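Local atomic coordinates of 5' nucleotidase family protein (Staphylococcus aureus subsp. aureus, PDB entry 4Q7F), a protein that belongs to the 5'-nucleotidase family, pairing a calcineurin-like, two-metal phosphoesterase domain with a 5'-nucleotidase C-terminal domain. Residues A[72-77]-A[116-121]; A[107-112]-A[168-173]. One frame throughout, in Å; residues are numbered along the deposited sequence.

Contact 1 of 2, residues A[72-77]-A[116-121]. With MN (manganese (II) ion), chain C; MG (magnesium ion), chain B.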
ATOM      1  N   ASP A  72       7.941  -2.341  -0.653  1.00 20.89           N
ATOM      2  CA  ASP A  72       7.131  -1.121  -0.748  1.00 20.37           C
ATOM      3  C   ASP A  72       8.007   0.067  -0.462  1.00 19.30           C
ATOM      4  O   ASP A  72       7.713   0.891   0.420  1.00 19.21           O
ATOM      5  CB  ASP A  72       5.882  -1.155   0.148  1.00 19.68           C
ATOM      6  CG  ASP A  72       4.707  -1.884  -0.511  1.00 21.03           C
ATOM      7  OD1 ASP A  72       4.890  -2.447  -1.621  1.00 21.50           O
ATOM      8  OD2 ASP A  72       3.606  -1.901   0.087  1.00 19.92           O
ATOM      9  N   PHE A  73       9.077   0.161  -1.237  1.00 18.94           N
ATOM     10  CA  PHE A  73      10.041   1.234  -1.098  1.00 18.79           C
ATOM     11  C   PHE A  73      10.100   2.172  -2.298  1.00 19.41           C
ATOM     12  O   PHE A  73      10.666   3.256  -2.213  1.00 20.51           O
ATOM     13  CB  PHE A  73      11.458   0.666  -0.886  1.00 19.01           C
ATOM     14  CG  PHE A  73      12.022  -0.081  -2.075  1.00 19.78           C
ATOM     15  CD1 PHE A  73      12.745   0.586  -3.055  1.00 19.54           C
ATOM     16  CD2 PHE A  73      11.841  -1.442  -2.205  1.00 20.17           C
ATOM     17  CE1 PHE A  73      13.256  -0.089  -4.128  1.00 20.24           C
ATOM     18  CE2 PHE A  73      12.374  -2.129  -3.266  1.00 20.83           C
ATOM     19  CZ  PHE A  73      13.075  -1.451  -4.241  1.00 21.17           C
ATOM     20  N   LEU A  74       9.502   1.788  -3.401  1.00 20.04           N
ATOM     21  CA  LEU A  74       9.642   2.564  -4.639  1.00 20.76           C
ATOM     22  C   LEU A  74       8.483   3.490  -4.942  1.00 21.22           C
ATOM     23  O   LEU A  74       8.588   4.363  -5.794  1.00 22.82           O
ATOM     24  CB  LEU A  74       9.885   1.564  -5.772  1.00 20.76           C
ATOM     25  CG  LEU A  74      10.352   2.027  -7.136  1.00 21.61           C
ATOM     26  CD1 LEU A  74      11.671   2.777  -7.039  1.00 21.41           C
ATOM     27  CD2 LEU A  74      10.490   0.780  -8.006  1.00 22.34           C
ATOM     28  N   GLN A  75       7.380   3.319  -4.229  1.00 22.43           N
ATOM     29  CA  GLN A  75       6.182   4.135  -4.426  1.00 20.95           C
ATOM     30  C   GLN A  75       5.571   4.486  -3.078  1.00 21.15           C
ATOM     31  O   GLN A  75       5.731   3.752  -2.102  1.00 19.40           O
ATOM     32  CB  GLN A  75       5.161   3.339  -5.255  1.00 22.84           C
ATOM     33  CG  GLN A  75       3.848   4.062  -5.597  1.00 22.22           C
ATOM     34  CD  GLN A  75       2.841   4.107  -4.451  1.00 23.07           C
ATOM     35  OE1 GLN A  75       2.888   3.296  -3.520  1.00 22.97           O
ATOM     36  NE2 GLN A  75       1.909   5.056  -4.523  1.00 23.89           N
ATOM     37  N   GLY A  76       4.876   5.618  -3.016  1.00 21.20           N
ATOM     38  CA  GLY A  76       4.148   5.943  -1.825  1.00 21.79           C
ATOM     39  C   GLY A  76       4.031   7.392  -1.483  1.00 21.27           C
ATOM     40  O   GLY A  76       2.959   7.861  -1.202  1.00 24.09           O
ATOM     41  N   SER A  77       5.135   8.113  -1.537  1.00 19.89           N
ATOM     42  CA  SER A  77       5.131   9.484  -1.099  1.00 19.24           C
ATOM     43  C   SER A  77       5.219  10.445  -2.270  1.00 18.73           C
ATOM     44  O   SER A  77       5.517  10.029  -3.372  1.00 18.41           O
ATOM     45  CB  SER A  77       6.348   9.705  -0.212  1.00 19.26           C
ATOM     46  OG  SER A  77       7.533   9.771  -0.996  1.00 18.36           O
ATOM     47  N   LEU A 116       7.429  -2.517 -15.236  1.00 27.52           N
ATOM     48  CA  LEU A 116       8.476  -3.476 -15.020  1.00 28.16           C
ATOM     49  C   LEU A 116       9.872  -2.933 -15.343  1.00 29.10           C
ATOM     50  O   LEU A 116      10.803  -3.204 -14.594  1.00 28.35           O
ATOM     51  CB  LEU A 116       8.179  -4.778 -15.767  1.00 28.97           C
ATOM     52  CG  LEU A 116       9.004  -5.985 -15.321  1.00 29.63           C
ATOM     53  CD1 LEU A 116       8.803  -6.233 -13.834  1.00 28.93           C
ATOM     54  CD2 LEU A 116       8.644  -7.238 -16.130  1.00 31.05           C
ATOM     55  N   PRO A 117      10.027  -2.166 -16.454  1.00 30.41           N
ATOM     56  CA  PRO A 117      11.336  -1.596 -16.773  1.00 30.64           C
ATOM     57  C   PRO A 117      11.858  -0.639 -15.693  1.00 29.21           C
ATOM     58  O   PRO A 117      13.059  -0.620 -15.410  1.00 28.88           O
ATOM     59  CB  PRO A 117      11.094  -0.838 -18.090  1.00 31.65           C
ATOM     60  CG  PRO A 117       9.912  -1.483 -18.692  1.00 32.71           C
ATOM     61  CD  PRO A 117       9.052  -1.930 -17.534  1.00 32.09           C
ATOM     62  N   TYR A 118      10.970   0.155 -15.113  1.00 27.57           N
ATOM     63  CA  TYR A 118      11.348   1.064 -14.043  1.00 27.73           C
ATOM     64  C   TYR A 118      11.871   0.232 -12.853  1.00 26.59           C
ATOM     65  O   TYR A 118      12.929   0.517 -12.321  1.00 25.10           O
ATOM     66  CB  TYR A 118      10.163   1.924 -13.651  1.00 27.42           C
ATOM     67  CG  TYR A 118      10.465   3.001 -12.639  1.00 26.84           C
ATOM     68  CD1 TYR A 118      11.019   4.223 -13.030  1.00 28.02           C
ATOM     69  CD2 TYR A 118      10.155   2.822 -11.303  1.00 25.47           C
ATOM     70  CE1 TYR A 118      11.271   5.214 -12.099  1.00 27.23           C
ATOM     71  CE2 TYR A 118      10.384   3.803 -10.382  1.00 25.73           C
ATOM     72  CZ  TYR A 118      10.950   4.992 -10.776  1.00 26.03           C
ATOM     73  OH  TYR A 118      11.176   5.953  -9.820  1.00 25.89           O
ATOM     74  N   LEU A 119      11.161  -0.846 -12.508  1.00 26.67           N
ATOM     75  CA  LEU A 119      11.582  -1.729 -11.414  1.00 25.92           C
ATOM     76  C   LEU A 119      12.929  -2.398 -11.708  1.00 27.31           C
ATOM     77  O   LEU A 119      13.852  -2.348 -10.880  1.00 24.10           O
ATOM     78  CB  LEU A 119      10.527  -2.792 -11.138  1.00 26.41           C
ATOM     79  CG  LEU A 119      10.876  -3.799 -10.038  1.00 26.86           C
ATOM     80  CD1 LEU A 119      11.222  -3.091  -8.728  1.00 27.71           C
ATOM     81  CD2 LEU A 119       9.747  -4.792  -9.830  1.00 26.69           C
ATOM     82  N   LYS A 120      13.048  -3.006 -12.891  1.00 29.42           N
ATOM     83  CA  LYS A 120      14.285  -3.685 -13.266  1.00 29.90           C
ATOM     84  C   LYS A 120      15.479  -2.733 -13.202  1.00 29.91           C
ATOM     85  O   LYS A 120      16.539  -3.101 -12.675  1.00 28.18           O
ATOM     86  CB  LYS A 120      14.182  -4.327 -14.653  1.00 33.10           C
ATOM     87  CG  LYS A 120      13.227  -5.520 -14.746  1.00 34.38           C
ATOM     88  CD  LYS A 120      13.352  -6.184 -16.106  1.00 36.84           C
ATOM     89  CE  LYS A 120      12.467  -7.411 -16.234  1.00 39.14           C
ATOM     90  NZ  LYS A 120      12.512  -7.987 -17.615  1.00 43.39           N
ATOM     91  N   ASP A 121      15.324  -1.529 -13.760  1.00 30.18           N
ATOM     92  CA  ASP A 121      16.384  -0.506 -13.708  1.00 31.45           C
ATOM     93  C   ASP A 121      16.767  -0.183 -12.243  1.00 30.13           C
ATOM     94  O   ASP A 121      17.944   0.008 -11.908  1.00 29.56           O
ATOM     95  CB  ASP A 121      15.916   0.769 -14.398  1.00 32.54           C
ATOM     96  CG  ASP A 121      16.933   1.872 -14.321  1.00 34.13           C
ATOM     97  OD1 ASP A 121      18.012   1.723 -14.929  1.00 36.19           O
ATOM     98  OD2 ASP A 121      16.654   2.906 -13.648  1.00 34.83           O
TER
HETATM   99 MN    MN C 602       2.777  -0.915   1.836  1.00 22.28          MN
HETATM  100 MG    MG B 601       2.352  -3.808   0.180  1.00 21.04          MG
HETATM  101  O   HOH W   1       9.634   6.216  -7.515  1.00 29.73           O
HETATM  102  O   HOH W   2       1.074  -2.357   1.460  1.00 20.85           O
HETATM  103  O   HOH W   3       0.809   0.087   0.797  1.00 33.42           O
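Leu74 drives its branched end against the ring edge of Tyr118, with CG of Leu74 3.7 Å from CE2 of Tyr118 and close to the plane of the ring. Its CD1 touches that same ring carbon, while CD2 also lies along that edge and in addition meets CD1 of Leu119 at 4.0 Å. Leu74 reaches both because its CG stands anti to the backbone N (chi1 -167°), carrying the fork out from the loop toward the helix. This apolar cluster is the tight part of the contact. The looser side is at the hydroxyl of Tyr118, a partly exposed residue, where a water rather than a direct bond spans the segments. That water donates to O of Leu74 at 2.7 Å and sits 2.8 Å from OH of Tyr118, in hydrogen-bonding contact with both. Two residues before Leu74, Asp72 faces the other way, and its OD2 bridges the metals, 2.2 Å from manganese and 2.3 Å from magnesium. The manganese site also takes Asp27, His29 and His249. The contact thus packs a metal-binding loop, running from strand 65-69 to helix 78-85, against the first turns of helix 116-125, where Thr122 extends the surface touched by Phe73 and Leu74.

Contact 2 of 2, residues A[107-112]-A[168-173]; sequences LGNHEF and PHWEQP. With MG (magnesium ion), chain B; 3D1 ((2R,3S,5R)-5-(6-amino-9H-purin-9-yl)-tetrahydro-2-(hydroxymethyl)furan-3-ol), chain D.
Trp170 serves protein and ligand at once: its benzo ring packs on Asn109, a magnesium ligand, while one face of the indole lies against C5' of the bound 3D1. CB of Asn109 comes in obliquely, 3.6 Å from CZ3 of Trp170, and the amide plane is tilted 55° from the indole. Asn109 holds its CG between the backbone N and the carbonyl carbon (chi1 57°), which lets OD1 bind magnesium at 2.3 Å while the flank of the side chain rests on the tryptophan. Asp72, His207 and His247 are the other protein ligands of that ion. Next along the chain, His110 meets the sugar edge-on, its NE2 2.8 Å from O3' of 3D1 in a nearly straight hydrogen bond (162°) whose donor could be either atom.

Beside this, nearer the end of the 107-112 loop, Glu171 reaches across to the backbone of Phe112, with OE2 3.4 Å from C of Phe112 and close to that residue's CB as well. The carboxylate is buried but well supplied. A water donates to OE2 of Glu171 and to O of Asn109, 2.8 Å from each, and OE1 accepts N of Gln172 at 2.8 Å, from above the carboxylate plane. Asn113 bonds both OE2 of Glu171 and ND1 of His110, which should help fix the imidazole's rotation, and His175 bonds OE1. Two loops are brought together here, one leading from strand 104-105 to helix 116-125 and the other from strand 155-163 to helix 173-176, with Phe112 reaching Leu119 of helix 116-125 and Leu179 of strand 179-181.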
ATOM      1  N   LEU A 107      10.704  -7.555  -2.497  1.00 23.21           N
ATOM      2  CA  LEU A 107       9.804  -6.811  -3.347  1.00 23.30           C
ATOM      3  C   LEU A 107       8.440  -6.760  -2.744  1.00 23.34           C
ATOM      4  O   LEU A 107       7.919  -7.775  -2.267  1.00 22.77           O
ATOM      5  CB  LEU A 107       9.662  -7.481  -4.715  1.00 24.83           C
ATOM      6  CG  LEU A 107      10.850  -7.512  -5.655  1.00 24.88           C
ATOM      7  CD1 LEU A 107      10.491  -8.365  -6.849  1.00 25.06           C
ATOM      8  CD2 LEU A 107      11.250  -6.103  -6.073  1.00 24.49           C
ATOM      9  N   GLY A 108       7.871  -5.558  -2.758  1.00 23.34           N
ATOM     10  CA  GLY A 108       6.500  -5.339  -2.334  1.00 21.98           C
ATOM     11  C   GLY A 108       5.658  -5.125  -3.584  1.00 21.93           C
ATOM     12  O   GLY A 108       6.198  -4.962  -4.682  1.00 19.97           O
ATOM     13  N   ASN A 109       4.326  -5.146  -3.439  1.00 22.46           N
ATOM     14  CA  ASN A 109       3.470  -4.955  -4.586  1.00 23.18           C
ATOM     15  C   ASN A 109       3.621  -3.612  -5.292  1.00 22.27           C
ATOM     16  O   ASN A 109       3.482  -3.537  -6.513  1.00 23.71           O
ATOM     17  CB  ASN A 109       1.984  -5.175  -4.228  1.00 24.72           C
ATOM     18  CG  ASN A 109       1.514  -4.274  -3.102  1.00 25.50           C
ATOM     19  OD1 ASN A 109       1.951  -4.415  -1.957  1.00 27.67           O
ATOM     20  ND2 ASN A 109       0.570  -3.392  -3.407  1.00 26.72           N
ATOM     21  N   HIS A 110       3.878  -2.555  -4.535  1.00 21.70           N
ATOM     22  CA  HIS A 110       4.031  -1.211  -5.097  1.00 20.84           C
ATOM     23  C   HIS A 110       5.294  -1.005  -5.911  1.00 21.06           C
ATOM     24  O   HIS A 110       5.421  -0.006  -6.623  1.00 21.19           O
ATOM     25  CB  HIS A 110       3.826  -0.142  -4.004  1.00 20.11           C
ATOM     26  CG  HIS A 110       2.441  -0.145  -3.450  1.00 20.21           C
ATOM     27  ND1 HIS A 110       1.378   0.393  -4.138  1.00 20.58           N
ATOM     28  CD2 HIS A 110       1.924  -0.672  -2.313  1.00 20.25           C
ATOM     29  CE1 HIS A 110       0.270   0.224  -3.439  1.00 20.84           C
ATOM     30  NE2 HIS A 110       0.571  -0.444  -2.339  1.00 21.43           N
ATOM     31  N   GLU A 111       6.232  -1.948  -5.823  1.00 21.40           N
ATOM     32  CA  GLU A 111       7.406  -1.900  -6.691  1.00 20.82           C
ATOM     33  C   GLU A 111       7.068  -2.046  -8.168  1.00 21.82           C
ATOM     34  O   GLU A 111       7.895  -1.734  -9.025  1.00 21.34           O
ATOM     35  CB  GLU A 111       8.436  -2.956  -6.300  1.00 21.12           C
ATOM     36  CG  GLU A 111       9.532  -2.399  -5.405  1.00 20.23           C
ATOM     37  CD  GLU A 111       9.047  -2.111  -4.008  1.00 20.07           C
ATOM     38  OE1 GLU A 111       8.792  -0.929  -3.717  1.00 20.35           O
ATOM     39  OE2 GLU A 111       8.888  -3.064  -3.228  1.00 19.23           O
ATOM     40  N   PHE A 112       5.852  -2.533  -8.467  1.00 21.54           N
ATOM     41  CA  PHE A 112       5.397  -2.700  -9.840  1.00 22.36           C
ATOM     42  C   PHE A 112       4.553  -1.519 -10.368  1.00 22.90           C
ATOM     43  O   PHE A 112       4.306  -1.434 -11.568  1.00 23.55           O
ATOM     44  CB  PHE A 112       4.593  -4.015  -9.949  1.00 23.02           C
ATOM     45  CG  PHE A 112       5.407  -5.244  -9.610  1.00 22.57           C
ATOM     46  CD1 PHE A 112       6.134  -5.911 -10.600  1.00 23.12           C
ATOM     47  CD2 PHE A 112       5.474  -5.722  -8.296  1.00 22.43           C
ATOM     48  CE1 PHE A 112       6.886  -7.036 -10.299  1.00 22.75           C
ATOM     49  CE2 PHE A 112       6.247  -6.837  -7.982  1.00 21.72           C
ATOM     50  CZ  PHE A 112       6.931  -7.509  -8.991  1.00 22.70           C
ATOM     51  N   PRO A 168      -1.903  -9.577  -9.095  1.00 26.30           N
ATOM     52  CA  PRO A 168      -2.846  -9.487 -10.212  1.00 27.01           C
ATOM     53  C   PRO A 168      -4.169  -8.816  -9.879  1.00 26.63           C
ATOM     54  O   PRO A 168      -4.824  -8.294 -10.775  1.00 26.19           O
ATOM     55  CB  PRO A 168      -3.067 -10.963 -10.605  1.00 27.85           C
ATOM     56  CG  PRO A 168      -1.760 -11.605 -10.265  1.00 27.92           C
ATOM     57  CD  PRO A 168      -1.370 -10.945  -8.964  1.00 26.63           C
ATOM     58  N   HIS A 169      -4.559  -8.816  -8.604  1.00 26.66           N
ATOM     59  CA  HIS A 169      -5.807  -8.174  -8.201  1.00 26.76           C
ATOM     60  C   HIS A 169      -5.684  -6.663  -8.048  1.00 25.59           C
ATOM     61  O   HIS A 169      -6.689  -5.997  -7.786  1.00 26.04           O
ATOM     62  CB  HIS A 169      -6.287  -8.756  -6.879  1.00 27.95           C
ATOM     63  CG  HIS A 169      -6.696 -10.193  -6.967  1.00 28.78           C
ATOM     64  ND1 HIS A 169      -8.013 -10.583  -7.005  1.00 30.08           N
ATOM     65  CD2 HIS A 169      -5.963 -11.330  -7.022  1.00 28.95           C
ATOM     66  CE1 HIS A 169      -8.080 -11.901  -7.085  1.00 30.47           C
ATOM     67  NE2 HIS A 169      -6.850 -12.378  -7.088  1.00 30.38           N
ATOM     68  N   TRP A 170      -4.480  -6.112  -8.245  1.00 23.86           N
ATOM     69  CA  TRP A 170      -4.279  -4.674  -8.065  1.00 23.76           C
ATOM     70  C   TRP A 170      -3.581  -3.906  -9.194  1.00 24.14           C
ATOM     71  O   TRP A 170      -3.943  -2.771  -9.509  1.00 24.19           O
ATOM     72  CB  TRP A 170      -3.406  -4.409  -6.812  1.00 22.41           C
ATOM     73  CG  TRP A 170      -3.848  -5.104  -5.541  1.00 22.50           C
ATOM     74  CD1 TRP A 170      -5.127  -5.159  -5.024  1.00 22.74           C
ATOM     75  CD2 TRP A 170      -3.010  -5.793  -4.614  1.00 21.40           C
ATOM     76  NE1 TRP A 170      -5.123  -5.871  -3.842  1.00 22.98           N
ATOM     77  CE2 TRP A 170      -3.834  -6.263  -3.571  1.00 22.49           C
ATOM     78  CE3 TRP A 170      -1.628  -6.069  -4.565  1.00 21.64           C
ATOM     79  CZ2 TRP A 170      -3.327  -6.994  -2.499  1.00 22.29           C
ATOM     80  CZ3 TRP A 170      -1.139  -6.793  -3.505  1.00 21.39           C
ATOM     81  CH2 TRP A 170      -1.978  -7.258  -2.494  1.00 21.75           C
ATOM     82  N   GLU A 171      -2.574  -4.523  -9.771  1.00 24.64           N
ATOM     83  CA  GLU A 171      -1.670  -3.826 -10.680  1.00 25.59           C
ATOM     84  C   GLU A 171      -2.158  -3.667 -12.122  1.00 26.74           C
ATOM     85  O   GLU A 171      -3.043  -4.395 -12.568  1.00 26.40           O
ATOM     86  CB  GLU A 171      -0.309  -4.575 -10.641  1.00 24.66           C
ATOM     87  CG  GLU A 171       0.842  -3.845 -11.314  1.00 24.98           C
ATOM     88  CD  GLU A 171       0.991  -2.440 -10.760  1.00 24.91           C
ATOM     89  OE1 GLU A 171       0.627  -1.484 -11.497  1.00 24.86           O
ATOM     90  OE2 GLU A 171       1.370  -2.314  -9.570  1.00 23.77           O
ATOM     91  N   GLN A 172      -1.583  -2.685 -12.821  0.50 27.35           N
ATOM     92  CA  GLN A 172      -1.838  -2.475 -14.233  0.50 29.12           C
ATOM     93  C   GLN A 172      -1.468  -3.786 -14.920  0.50 29.61           C
ATOM     94  O   GLN A 172      -0.379  -4.312 -14.656  0.50 28.49           O
ATOM     95  CB  GLN A 172      -0.902  -1.403 -14.787  0.50 30.24           C
ATOM     96  CG  GLN A 172      -1.048  -0.006 -14.221  0.50 30.85           C
ATOM     97  CD  GLN A 172      -2.237   0.723 -14.784  0.50 32.49           C
ATOM     98  OE1 GLN A 172      -3.198   0.107 -15.241  0.50 35.00           O
ATOM     99  NE2 GLN A 172      -2.184   2.047 -14.751  0.50 33.21           N
ATOM    100  N   PRO A 173      -2.355  -4.325 -15.780  1.00 30.93           N
ATOM    101  CA  PRO A 173      -2.052  -5.574 -16.522  1.00 32.80           C
ATOM    102  C   PRO A 173      -0.759  -5.485 -17.337  1.00 33.41           C
ATOM    103  O   PRO A 173       0.041  -6.408 -17.339  1.00 32.60           O
ATOM    104  CB  PRO A 173      -3.249  -5.727 -17.456  1.00 34.03           C
ATOM    105  CG  PRO A 173      -4.350  -5.055 -16.749  1.00 34.22           C
ATOM    106  CD  PRO A 173      -3.726  -3.865 -16.062  1.00 32.42           C
TER
HETATM  107 MG    MG B 601       2.352  -3.808   0.180  1.00 21.04          MG
HETATM  108  O5' 3D1 D 603      -3.977  -4.519  -0.176  1.00 45.63           O
HETATM  109  C5' 3D1 D 603      -4.172  -3.409  -1.047  1.00 34.10           C
HETATM  110  C4' 3D1 D 603      -2.854  -2.705  -1.320  1.00 35.52           C
HETATM  111  O4' 3D1 D 603      -3.093  -1.800  -2.388  1.00 33.95           O
HETATM  112  C1' 3D1 D 603      -3.011  -0.438  -1.959  1.00 34.49           C
HETATM  113  N9  3D1 D 603      -4.124   0.337  -2.575  1.00 33.32           N
HETATM  114  C4  3D1 D 603      -4.021   0.857  -3.791  1.00 30.75           C
HETATM  115  N3  3D1 D 603      -3.042   0.863  -4.723  1.00 27.83           N
HETATM  116  C2  3D1 D 603      -3.225   1.490  -5.900  1.00 30.70           C
HETATM  117  N1  3D1 D 603      -4.382   2.129  -6.223  1.00 30.26           N
HETATM  118  C6  3D1 D 603      -5.438   2.194  -5.379  1.00 29.05           C
HETATM  119  N6  3D1 D 603      -6.579   2.842  -5.744  1.00 26.14           N
HETATM  120  C5  3D1 D 603      -5.307   1.517  -4.071  1.00 29.37           C
HETATM  121  N7  3D1 D 603      -6.073   1.341  -2.974  1.00 28.15           N
HETATM  122  C8  3D1 D 603      -5.357   0.616  -2.078  1.00 32.30           C
HETATM  123  C2' 3D1 D 603      -2.961  -0.463  -0.438  1.00 36.00           C
HETATM  124  C3' 3D1 D 603      -2.329  -1.821  -0.195  1.00 37.87           C
HETATM  125  O3' 3D1 D 603      -0.896  -1.684  -0.303  1.00 38.25           O
HETATM  126  O   HOH W   4       0.798  -3.855  -7.265  1.00 34.85           O
HETATM  127  O   HOH W   2       1.074  -2.357   1.460  1.00 20.85           O

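The two contacts interleave along the chain, their centres 10 Å apart, and Glu111 of contact 2 ties them: its OE1 lies 2.7 Å from N of Phe73 and 2.8 Å from N of Leu74, both probable hydrogen bonds. Both contacts feed the same magnesium ion, through Asp72 in 72-77 and Asn109 in 107-112. The water bound to both metals is 2.7 Å from O3' of 3D1, connecting the metal centre to the ligand. Contact 2 touches 3D1 directly, whereas the side chain of Leu74 in contact 1 is about 13 Å from it. In contact 1 Asp72 reaches the metals while the Leu74 packing lies away from the ligand; contact 2 forms part of the pocket wall.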